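Local coordinates for protein glutaredoxin-2 (Vaccinia virus, PDB 2G2Q) that acts as a thiol-disulfide transfer protein in the poxviral pathway that forms disulfide bonds in virion membrane proteins and is necessary for virion morphogenesis and replication, at residues L5-K10 with Y30-V35; Q82-D87 with E112-G117; E17-A22 with K99-L104. One frame throughout, in Å; residues are numbered along the deposited sequence.

Contact 1 (L5-K10 with Y30-V35); sequences LIIFGK and YDILHV. With SO4 (sulfate ion), chain D.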
loop_
_atom_site.group_PDB
_atom_site.type_symbol
_atom_site.label_atom_id
_atom_site.label_comp_id
_atom_site.label_asym_id
_atom_site.label_seq_id
_atom_site.Cartn_x
_atom_site.Cartn_y
_atom_site.Cartn_z
ATOM N N LEU A 5 2.424 -8.042 8.118
ATOM C CA LEU A 5 1.934 -7.085 7.133
ATOM C C LEU A 5 3.011 -6.866 6.071
ATOM O O LEU A 5 4.177 -6.642 6.404
ATOM C CB LEU A 5 1.539 -5.751 7.782
ATOM C CG LEU A 5 0.447 -5.852 8.867
ATOM C CD1 LEU A 5 0.181 -4.511 9.619
ATOM C CD2 LEU A 5 -0.845 -6.468 8.318
ATOM N N ILE A 6 2.609 -6.962 4.801
ATOM C CA ILE A 6 3.500 -6.722 3.678
ATOM C C ILE A 6 3.015 -5.488 2.955
ATOM O O ILE A 6 1.906 -5.462 2.405
ATOM C CB ILE A 6 3.571 -7.927 2.691
ATOM C CG1 ILE A 6 4.109 -9.180 3.391
ATOM C CG2 ILE A 6 4.477 -7.631 1.532
ATOM C CD1 ILE A 6 3.044 -10.150 3.709
ATOM N N ILE A 7 3.852 -4.459 2.984
ATOM C CA ILE A 7 3.555 -3.182 2.357
ATOM C C ILE A 7 4.333 -2.970 1.043
ATOM O O ILE A 7 5.556 -2.977 1.033
ATOM C CB ILE A 7 3.873 -2.044 3.331
ATOM C CG1 ILE A 7 3.048 -2.238 4.618
ATOM C CG2 ILE A 7 3.597 -0.672 2.678
ATOM C CD1 ILE A 7 3.563 -1.457 5.819
ATOM N N PHE A 8 3.590 -2.793 -0.048
ATOM C CA PHE A 8 4.133 -2.457 -1.353
ATOM C C PHE A 8 3.971 -0.978 -1.622
ATOM O O PHE A 8 2.912 -0.413 -1.378
ATOM C CB PHE A 8 3.362 -3.202 -2.456
ATOM C CG PHE A 8 3.685 -4.678 -2.556
ATOM C CD1 PHE A 8 4.492 -5.157 -3.588
ATOM C CD2 PHE A 8 3.170 -5.589 -1.631
ATOM C CE1 PHE A 8 4.786 -6.527 -3.683
ATOM C CE2 PHE A 8 3.467 -6.937 -1.722
ATOM C CZ PHE A 8 4.273 -7.413 -2.738
ATOM N N GLY A 9 5.018 -0.360 -2.159
ATOM C CA GLY A 9 4.966 1.017 -2.661
ATOM C C GLY A 9 6.324 1.424 -3.219
ATOM O O GLY A 9 7.280 0.680 -3.094
ATOM N N LYS A 10 6.406 2.595 -3.847
ATOM C CA LYS A 10 7.702 3.173 -4.219
ATOM C C LYS A 10 8.501 3.562 -2.989
ATOM O O LYS A 10 7.945 4.115 -2.031
ATOM C CB LYS A 10 7.529 4.406 -5.087
ATOM C CG LYS A 10 7.604 4.116 -6.569
ATOM C CD LYS A 10 7.165 5.315 -7.392
ATOM C CE LYS A 10 8.151 6.435 -7.298
ATOM N NZ LYS A 10 7.771 7.487 -8.257
ATOM N N TYR A 30 2.111 -6.822 14.728
ATOM C CA TYR A 30 2.525 -7.445 13.476
ATOM C C TYR A 30 3.992 -7.232 13.180
ATOM O O TYR A 30 4.547 -6.168 13.475
ATOM C CB TYR A 30 1.734 -6.883 12.297
ATOM C CG TYR A 30 0.239 -7.034 12.376
ATOM C CD1 TYR A 30 -0.554 -6.000 12.853
ATOM C CD2 TYR A 30 -0.389 -8.208 11.948
ATOM C CE1 TYR A 30 -1.929 -6.122 12.914
ATOM C CE2 TYR A 30 -1.770 -8.337 12.001
ATOM C CZ TYR A 30 -2.528 -7.286 12.489
ATOM O OH TYR A 30 -3.898 -7.396 12.560
ATOM N N ASP A 31 4.614 -8.250 12.589
ATOM C CA ASP A 31 5.867 -8.059 11.859
ATOM C C ASP A 31 5.548 -7.303 10.560
ATOM O O ASP A 31 4.466 -7.449 9.992
ATOM C CB ASP A 31 6.537 -9.401 11.540
ATOM C CG ASP A 31 7.036 -10.115 12.777
ATOM O OD1 ASP A 31 7.345 -9.433 13.783
ATOM O OD2 ASP A 31 7.120 -11.370 12.752
ATOM N N ILE A 32 6.493 -6.487 10.107
ATOM C CA ILE A 32 6.299 -5.639 8.932
ATOM C C ILE A 32 7.419 -5.872 7.927
ATOM O O ILE A 32 8.599 -5.938 8.301
ATOM C CB ILE A 32 6.265 -4.137 9.320
ATOM C CG1 ILE A 32 5.111 -3.876 10.291
ATOM C CG2 ILE A 32 6.131 -3.257 8.081
ATOM C CD1 ILE A 32 5.322 -2.677 11.197
ATOM N N LEU A 33 7.036 -6.013 6.660
ATOM C CA LEU A 33 7.989 -6.122 5.573
ATOM C C LEU A 33 7.580 -5.186 4.459
ATOM O O LEU A 33 6.377 -4.961 4.241
ATOM C CB LEU A 33 8.051 -7.538 5.015
ATOM C CG LEU A 33 8.576 -8.687 5.858
ATOM C CD1 LEU A 33 8.360 -9.932 5.031
ATOM C CD2 LEU A 33 10.047 -8.536 6.226
ATOM N N HIS A 34 8.599 -4.656 3.777
ATOM C CA HIS A 34 8.461 -3.704 2.679
ATOM C C HIS A 34 8.947 -4.312 1.398
ATOM O O HIS A 34 10.093 -4.773 1.306
ATOM C CB HIS A 34 9.267 -2.416 2.953
ATOM C CG HIS A 34 8.719 -1.623 4.085
ATOM N ND1 HIS A 34 9.027 -1.903 5.398
ATOM C CD2 HIS A 34 7.801 -0.625 4.112
ATOM C CE1 HIS A 34 8.354 -1.082 6.188
ATOM N NE2 HIS A 34 7.597 -0.304 5.433
ATOM N N VAL A 35 8.073 -4.301 0.403
ATOM C CA VAL A 35 8.497 -4.582 -0.953
ATOM C C VAL A 35 8.540 -3.242 -1.674
ATOM O O VAL A 35 7.544 -2.516 -1.734
ATOM C CB VAL A 35 7.583 -5.608 -1.650
ATOM C CG1 VAL A 35 8.218 -6.134 -2.936
ATOM C CG2 VAL A 35 7.301 -6.784 -0.703
HETATM S S SO4 D . -4.960 -10.861 12.482
HETATM O O1 SO4 D . -5.217 -11.855 11.450
HETATM O O2 SO4 D . -5.210 -9.520 11.956
HETATM O O3 SO4 D . -5.871 -11.127 13.597
HETATM O O4 SO4 D . -3.575 -10.969 12.939
#
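Leu5 meets Tyr30 and Asp31 across two parallel strands whose axes approach to 4.7 Å. Its N donates to the carbonyl O of Asp31 (2.8 Å), while its side chain lies over one face of the Tyr30 ring: CG sits 4.1 Å from the centroid of that ring, 27° off the normal, a CH-pi contact. With CG of Leu5 anti to the carbonyl carbon (chi1 -59°), branch CD1 reaches CD1 of Tyr30. The phenol OH of Tyr30 donates at 2.6 Å to O2 of a sulfate, probably from the crystallisation liquor, that Asn3, Lys75 and Tyr116 also bind. Leu5 O then accepts from Leu33 N. Ile6 faces the other side of the sheet, where its CG2 lies beside CG2 of Val35. At Ile7 the backbone bonds resume: N gives a nearly straight bond to Leu33 O (2.9 Å, 173° at the hydrogen), and O accepts from Val35 N. CD1 of Ile7 packs on CG2 of Ile32, on the same face as Leu5. Phe8 returns to the face of Ile6, and CB of Val35 lies over one face of its ring, 3.8 Å from the centroid. Gly9 N adds a weak bond to Val35 O, 3.3 Å long. These strands are the parallel pair joined through helix 14-24 in the beta-alpha-beta unit of the thioredoxin fold. Leu5 O, Leu33 O, Ile7 O and Val35 O each receive an N-H and a CA-H, so the backbone polar groups between the strands are largely paired, and the side-chain chemistry is apolar and CH-pi.

Contact 2 (Q82-D87 with E112-G117); sequences QMAFVD and EKATYG. With SO4 (sulfate ion), chain D.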
loop_
_atom_site.group_PDB
_atom_site.type_symbol
_atom_site.label_atom_id
_atom_site.label_comp_id
_atom_site.label_asym_id
_atom_site.label_seq_id
_atom_site.Cartn_x
_atom_site.Cartn_y
_atom_site.Cartn_z
ATOM N N GLN A 82 -1.736 -18.568 5.201
ATOM C CA GLN A 82 -2.858 -17.944 4.531
ATOM C C GLN A 82 -2.557 -16.492 4.354
ATOM O O GLN A 82 -1.744 -15.923 5.081
ATOM C CB GLN A 82 -4.124 -18.081 5.346
ATOM C CG GLN A 82 -4.739 -19.438 5.267
ATOM C CD GLN A 82 -5.977 -19.546 6.110
ATOM O OE1 GLN A 82 -7.044 -19.856 5.592
ATOM N NE2 GLN A 82 -5.851 -19.293 7.416
HETATM N N MSE A 83 -3.252 -15.896 3.395
HETATM C CA MSE A 83 -2.994 -14.544 2.972
HETATM C C MSE A 83 -4.297 -13.749 2.997
HETATM O O MSE A 83 -5.383 -14.308 2.810
HETATM C CB MSE A 83 -2.410 -14.597 1.567
HETATM C CG MSE A 83 -1.788 -13.342 1.112
HETATM SE SE MSE A 83 -0.186 -12.827 2.029
HETATM C CE MSE A 83 1.065 -14.172 1.212
ATOM N N ALA A 84 -4.178 -12.450 3.243
ATOM C CA ALA A 84 -5.313 -11.559 3.282
ATOM C C ALA A 84 -5.033 -10.243 2.563
ATOM O O ALA A 84 -3.946 -9.681 2.677
ATOM C CB ALA A 84 -5.727 -11.309 4.713
ATOM N N PHE A 85 -6.027 -9.769 1.816
ATOM C CA PHE A 85 -5.993 -8.481 1.135
ATOM C C PHE A 85 -6.574 -7.371 1.985
ATOM O O PHE A 85 -7.767 -7.325 2.168
ATOM C CB PHE A 85 -6.879 -8.553 -0.094
ATOM C CG PHE A 85 -6.138 -8.577 -1.371
ATOM C CD1 PHE A 85 -5.797 -7.385 -2.006
ATOM C CD2 PHE A 85 -5.783 -9.790 -1.955
ATOM C CE1 PHE A 85 -5.089 -7.400 -3.229
ATOM C CE2 PHE A 85 -5.078 -9.838 -3.167
ATOM C CZ PHE A 85 -4.729 -8.642 -3.810
ATOM N N VAL A 86 -5.763 -6.444 2.471
ATOM C CA VAL A 86 -6.331 -5.337 3.246
ATOM C C VAL A 86 -6.978 -4.246 2.366
ATOM O O VAL A 86 -6.382 -3.782 1.382
ATOM C CB VAL A 86 -5.294 -4.736 4.215
ATOM C CG1 VAL A 86 -5.944 -3.739 5.141
ATOM C CG2 VAL A 86 -4.618 -5.846 5.032
ATOM N N ASP A 87 -8.206 -3.854 2.730
ATOM C CA ASP A 87 -8.936 -2.776 2.054
ATOM C C ASP A 87 -8.719 -1.412 2.740
ATOM O O ASP A 87 -9.514 -0.974 3.586
ATOM C CB ASP A 87 -10.418 -3.119 1.937
ATOM C CG ASP A 87 -11.177 -2.142 1.063
ATOM O OD1 ASP A 87 -12.400 -2.330 0.858
ATOM O OD2 ASP A 87 -10.561 -1.170 0.582
ATOM N N GLU A 112 -7.390 -5.542 10.674
ATOM C CA GLU A 112 -7.837 -6.578 11.571
ATOM C C GLU A 112 -8.981 -7.419 11.017
ATOM O O GLU A 112 -9.069 -8.593 11.328
ATOM C CB GLU A 112 -8.130 -6.005 12.959
ATOM C CG GLU A 112 -6.829 -5.700 13.713
ATOM C CD GLU A 112 -7.052 -5.121 15.089
ATOM O OE1 GLU A 112 -6.253 -5.445 15.995
ATOM O OE2 GLU A 112 -8.025 -4.347 15.276
ATOM N N LYS A 113 -9.812 -6.821 10.170
ATOM C CA LYS A 113 -10.991 -7.481 9.585
ATOM C C LYS A 113 -10.688 -8.224 8.283
ATOM O O LYS A 113 -11.516 -8.975 7.788
ATOM C CB LYS A 113 -12.083 -6.451 9.292
ATOM C CG LYS A 113 -12.733 -5.801 10.505
ATOM C CD LYS A 113 -13.364 -4.455 10.098
ATOM C CE LYS A 113 -14.772 -4.270 10.662
ATOM N NZ LYS A 113 -14.857 -3.700 12.047
ATOM N N ALA A 114 -9.520 -7.984 7.708
ATOM C CA ALA A 114 -9.148 -8.593 6.439
ATOM C C ALA A 114 -9.182 -10.129 6.544
ATOM O O ALA A 114 -8.531 -10.709 7.401
ATOM C CB ALA A 114 -7.768 -8.107 6.029
ATOM N N THR A 115 -9.946 -10.769 5.667
ATOM C CA THR A 115 -10.167 -12.208 5.740
ATOM C C THR A 115 -9.105 -13.021 5.028
ATOM O O THR A 115 -8.664 -12.659 3.951
ATOM C CB THR A 115 -11.534 -12.605 5.165
ATOM O OG1 THR A 115 -11.575 -12.268 3.768
ATOM C CG2 THR A 115 -12.664 -11.920 5.927
ATOM N N TYR A 116 -8.722 -14.138 5.635
ATOM C CA TYR A 116 -7.709 -15.046 5.090
ATOM C C TYR A 116 -8.217 -16.005 4.029
ATOM O O TYR A 116 -9.372 -16.428 4.061
ATOM C CB TYR A 116 -7.112 -15.891 6.209
ATOM C CG TYR A 116 -6.191 -15.116 7.090
ATOM C CD1 TYR A 116 -6.513 -14.879 8.422
ATOM C CD2 TYR A 116 -5.005 -14.608 6.599
ATOM C CE1 TYR A 116 -5.670 -14.164 9.238
ATOM C CE2 TYR A 116 -4.169 -13.895 7.401
ATOM C CZ TYR A 116 -4.504 -13.673 8.727
ATOM O OH TYR A 116 -3.659 -12.945 9.531
ATOM N N GLY A 117 -7.316 -16.361 3.112
ATOM C CA GLY A 117 -7.547 -17.419 2.141
ATOM C C GLY A 117 -6.271 -18.011 1.580
ATOM O O GLY A 117 -5.169 -17.449 1.718
HETATM S S SO4 D . -4.960 -10.861 12.482
HETATM O O1 SO4 D . -5.217 -11.855 11.450
HETATM O O2 SO4 D . -5.210 -9.520 11.956
HETATM O O3 SO4 D . -5.871 -11.127 13.597
HETATM O O4 SO4 D . -3.575 -10.969 12.939
HETATM O O HOH W 1 -8.746 -11.061 1.790
#
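Gln82 and Tyr116 cross at about a right angle. Gln82 has CG anti to the carbonyl carbon (chi1 -77°) and an extended chain beyond it, which carries the amide past CB of Tyr116: NE2 of Gln82 lies 3.8 Å from that carbon, and the amide and ring planes are only 18° apart. NE2 is hydrogen-bonded to Thr80. In Tyr116 a chi1 of -73° sets the ring beside its own backbone N and brings CD2 to 3.8 Å from CB of Gln82 and 3.9 Å from CB of Ala84. At the far end of the ring, Tyr116 OH donates to O1 of the sulfate (2.7 Å), an oxygen at the ring edge and near its plane. CB of Ala84 also lies 3.3 Å from Thr115 O. That oxygen and Phe85 N are joined through a water, which accepts from the amide and donates to the carbonyl. Farther along, Ala114 CB sits 4.0 Å from CG2 of Val86. Met83, present as selenomethionine, makes its firm contacts through the backbone: its N donates to Gly117 O at 3.0 Å and its O accepts from Gly117 N. This reciprocal couple, with the touching parts running 148° apart, forms one antiparallel hydrogen-bonded pair, by which the short, weakly bonded strand 116-117, following helix 104-113, is added at the edge of the mixed sheet of this thioredoxin fold.

Contact 3 (E17-A22 with K99-L104); sequences ENVSDA and KSLVNL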
loop_
_atom_site.group_PDB
_atom_site.type_symbol
_atom_site.label_atom_id
_atom_site.label_comp_id
_atom_site.label_asym_id
_atom_site.label_seq_id
_atom_site.Cartn_x
_atom_site.Cartn_y
_atom_site.Cartn_z
ATOM N N GLU A 17 5.851 6.200 2.682
ATOM C CA GLU A 17 6.496 6.526 3.953
ATOM C C GLU A 17 5.531 6.861 5.090
ATOM O O GLU A 17 5.687 6.346 6.202
ATOM C CB GLU A 17 7.499 7.658 3.777
ATOM C CG GLU A 17 8.839 7.193 3.230
ATOM C CD GLU A 17 9.692 8.325 2.680
ATOM O OE1 GLU A 17 9.301 9.509 2.803
ATOM O OE2 GLU A 17 10.772 8.022 2.132
ATOM N N ASN A 18 4.534 7.708 4.827
ATOM C CA ASN A 18 3.523 8.005 5.857
ATOM C C ASN A 18 2.666 6.802 6.229
ATOM O O ASN A 18 2.313 6.613 7.385
ATOM C CB ASN A 18 2.663 9.217 5.480
ATOM C CG ASN A 18 3.443 10.508 5.548
ATOM O OD1 ASN A 18 3.443 11.300 4.604
ATOM N ND2 ASN A 18 4.154 10.715 6.654
ATOM N N VAL A 19 2.356 5.977 5.246
ATOM C CA VAL A 19 1.638 4.747 5.519
ATOM C C VAL A 19 2.478 3.781 6.369
ATOM O O VAL A 19 2.006 3.323 7.401
ATOM C CB VAL A 19 1.120 4.107 4.235
ATOM C CG1 VAL A 19 0.533 2.726 4.524
ATOM C CG2 VAL A 19 0.065 5.019 3.606
ATOM N N SER A 20 3.725 3.509 5.967
ATOM C CA SER A 20 4.633 2.696 6.792
ATOM C C SER A 20 4.762 3.216 8.210
ATOM O O SER A 20 4.770 2.427 9.162
ATOM C CB SER A 20 6.023 2.612 6.175
ATOM O OG SER A 20 5.960 1.945 4.927
ATOM N N ASP A 21 4.884 4.535 8.347
ATOM C CA ASP A 21 4.970 5.173 9.654
ATOM C C ASP A 21 3.796 4.821 10.546
ATOM O O ASP A 21 3.990 4.424 11.694
ATOM C CB ASP A 21 5.086 6.679 9.516
ATOM C CG ASP A 21 6.510 7.125 9.336
ATOM O OD1 ASP A 21 7.305 6.365 8.734
ATOM O OD2 ASP A 21 6.846 8.231 9.815
ATOM N N ALA A 22 2.588 4.960 10.000
ATOM C CA ALA A 22 1.357 4.635 10.704
ATOM C C ALA A 22 1.352 3.156 11.062
ATOM O O ALA A 22 1.004 2.776 12.183
ATOM C CB ALA A 22 0.156 4.966 9.841
ATOM N N LYS A 99 0.412 13.743 8.654
ATOM C CA LYS A 99 -0.049 12.503 9.281
ATOM C C LYS A 99 -1.468 12.190 8.806
ATOM O O LYS A 99 -1.759 11.050 8.414
ATOM C CB LYS A 99 -0.001 12.608 10.820
ATOM C CG LYS A 99 1.397 12.445 11.451
ATOM C CD LYS A 99 1.863 10.982 11.418
ATOM C CE LYS A 99 3.265 10.815 11.999
ATOM N NZ LYS A 99 3.281 10.870 13.484
ATOM N N SER A 100 -2.321 13.224 8.832
ATOM C CA SER A 100 -3.724 13.191 8.371
ATOM C C SER A 100 -4.001 12.479 7.037
ATOM O O SER A 100 -5.152 12.256 6.673
ATOM C CB SER A 100 -4.250 14.618 8.271
ATOM O OG SER A 100 -4.141 15.270 9.518
ATOM N N LEU A 101 -2.936 12.184 6.302
ATOM C CA LEU A 101 -2.985 11.331 5.134
ATOM C C LEU A 101 -3.519 9.940 5.523
ATOM O O LEU A 101 -4.272 9.311 4.766
ATOM C CB LEU A 101 -1.565 11.212 4.579
ATOM C CG LEU A 101 -1.264 10.639 3.198
ATOM C CD1 LEU A 101 -1.407 9.109 3.137
ATOM C CD2 LEU A 101 -2.115 11.330 2.132
ATOM N N VAL A 102 -3.096 9.472 6.701
ATOM C CA VAL A 102 -3.507 8.185 7.236
ATOM C C VAL A 102 -4.269 8.374 8.545
ATOM O O VAL A 102 -3.872 9.151 9.421
ATOM C CB VAL A 102 -2.310 7.218 7.496
ATOM C CG1 VAL A 102 -2.805 5.782 7.591
ATOM C CG2 VAL A 102 -1.243 7.323 6.416
ATOM N N ASN A 103 -5.381 7.667 8.655
ATOM C CA ASN A 103 -6.128 7.592 9.885
ATOM C C ASN A 103 -5.899 6.203 10.473
ATOM O O ASN A 103 -6.389 5.202 9.943
ATOM C CB ASN A 103 -7.597 7.846 9.594
ATOM C CG ASN A 103 -8.440 7.831 10.830
ATOM O OD1 ASN A 103 -8.278 6.972 11.695
ATOM N ND2 ASN A 103 -9.361 8.779 10.922
ATOM N N LEU A 104 -5.123 6.150 11.549
ATOM C CA LEU A 104 -4.632 4.903 12.112
ATOM C C LEU A 104 -5.786 4.003 12.564
ATOM O O LEU A 104 -5.801 2.795 12.299
ATOM C CB LEU A 104 -3.726 5.214 13.301
ATOM C CG LEU A 104 -2.536 4.342 13.711
ATOM C CD1 LEU A 104 -2.330 4.480 15.224
ATOM C CD2 LEU A 104 -2.668 2.870 13.298
#
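Val102 fits against one side of helix 14-24 through both of its methyl groups, and these make the close part of the contact. CG1, anti to the backbone N (chi1 -161°), reaches CB of Ala22 at 3.8 Å. CG2 takes the other branch, lying 3.9 Å from CG2 of Val19 and 3.8 Å from the carbonyl O of Asn18. The side chains of Val19 and Val102 cross at about a right angle and touch through their CG2 methyls. The CA atoms of Val19 and Val102 are 6.4 Å apart. Leu104 extends the seam with CD2 3.8 Å from Ala22 O, while Leu101 touches more thinly: its CD1 is 4.4 Å from CG2 of Val19. Asn18 meets Val102 closely only through its O, its CB being 4.4 Å from CG2 of Val102.

The side around Asp21 and Lys99 is looser. Both are exposed, and although their charges are opposite, Asp21 OD2 and Lys99 NZ stand 5.8 Å apart, too far for a salt bridge; any attraction between them is probably weak and long-range. The contact is made by apolar packing, as the methyl contacts show, and the polar backbone bonds run within each segment, such as Ala22 N to Asn18 O in the helix and Val102 N to Lys99 O in the turn.

Helix 14-24 of the thioredoxin fold includes Cys16 of the redox-active Cys13-Cys16 pair, whose disulfide is not formed here. Val19 also rests on Val71 and Ile73 of strand 71-77, and Leu104 touches Glu25 and Leu26. Asn103 stands at the N-cap of helix 104-113; the loop leading into it, through Val102, and Leu104 at the helix start pack along helix 14-24.

From the N terminus, strand 3-9 leads through helix 14-24 to strand 30-36, and contact 1 closes this beta-alpha-beta unit. Contact 3 starts from the helix inside that unit and closes a much longer loop, reaching residues 99-104 ahead of helix 104-113; its span therefore crosses that of contact 1, and His34 probably bonds to Ser20 where they touch. Contact 2 opens after contact 1 has closed and crosses contact 3, joining strand 82-85 to residues 112-117. Contacts 1 and 2 lie toward opposite edges of one sheet, yet Tyr30 packs on Glu112 and both reach the sulfate. Contacts 2 and 3 stay about 8 Å apart at their nearest atoms.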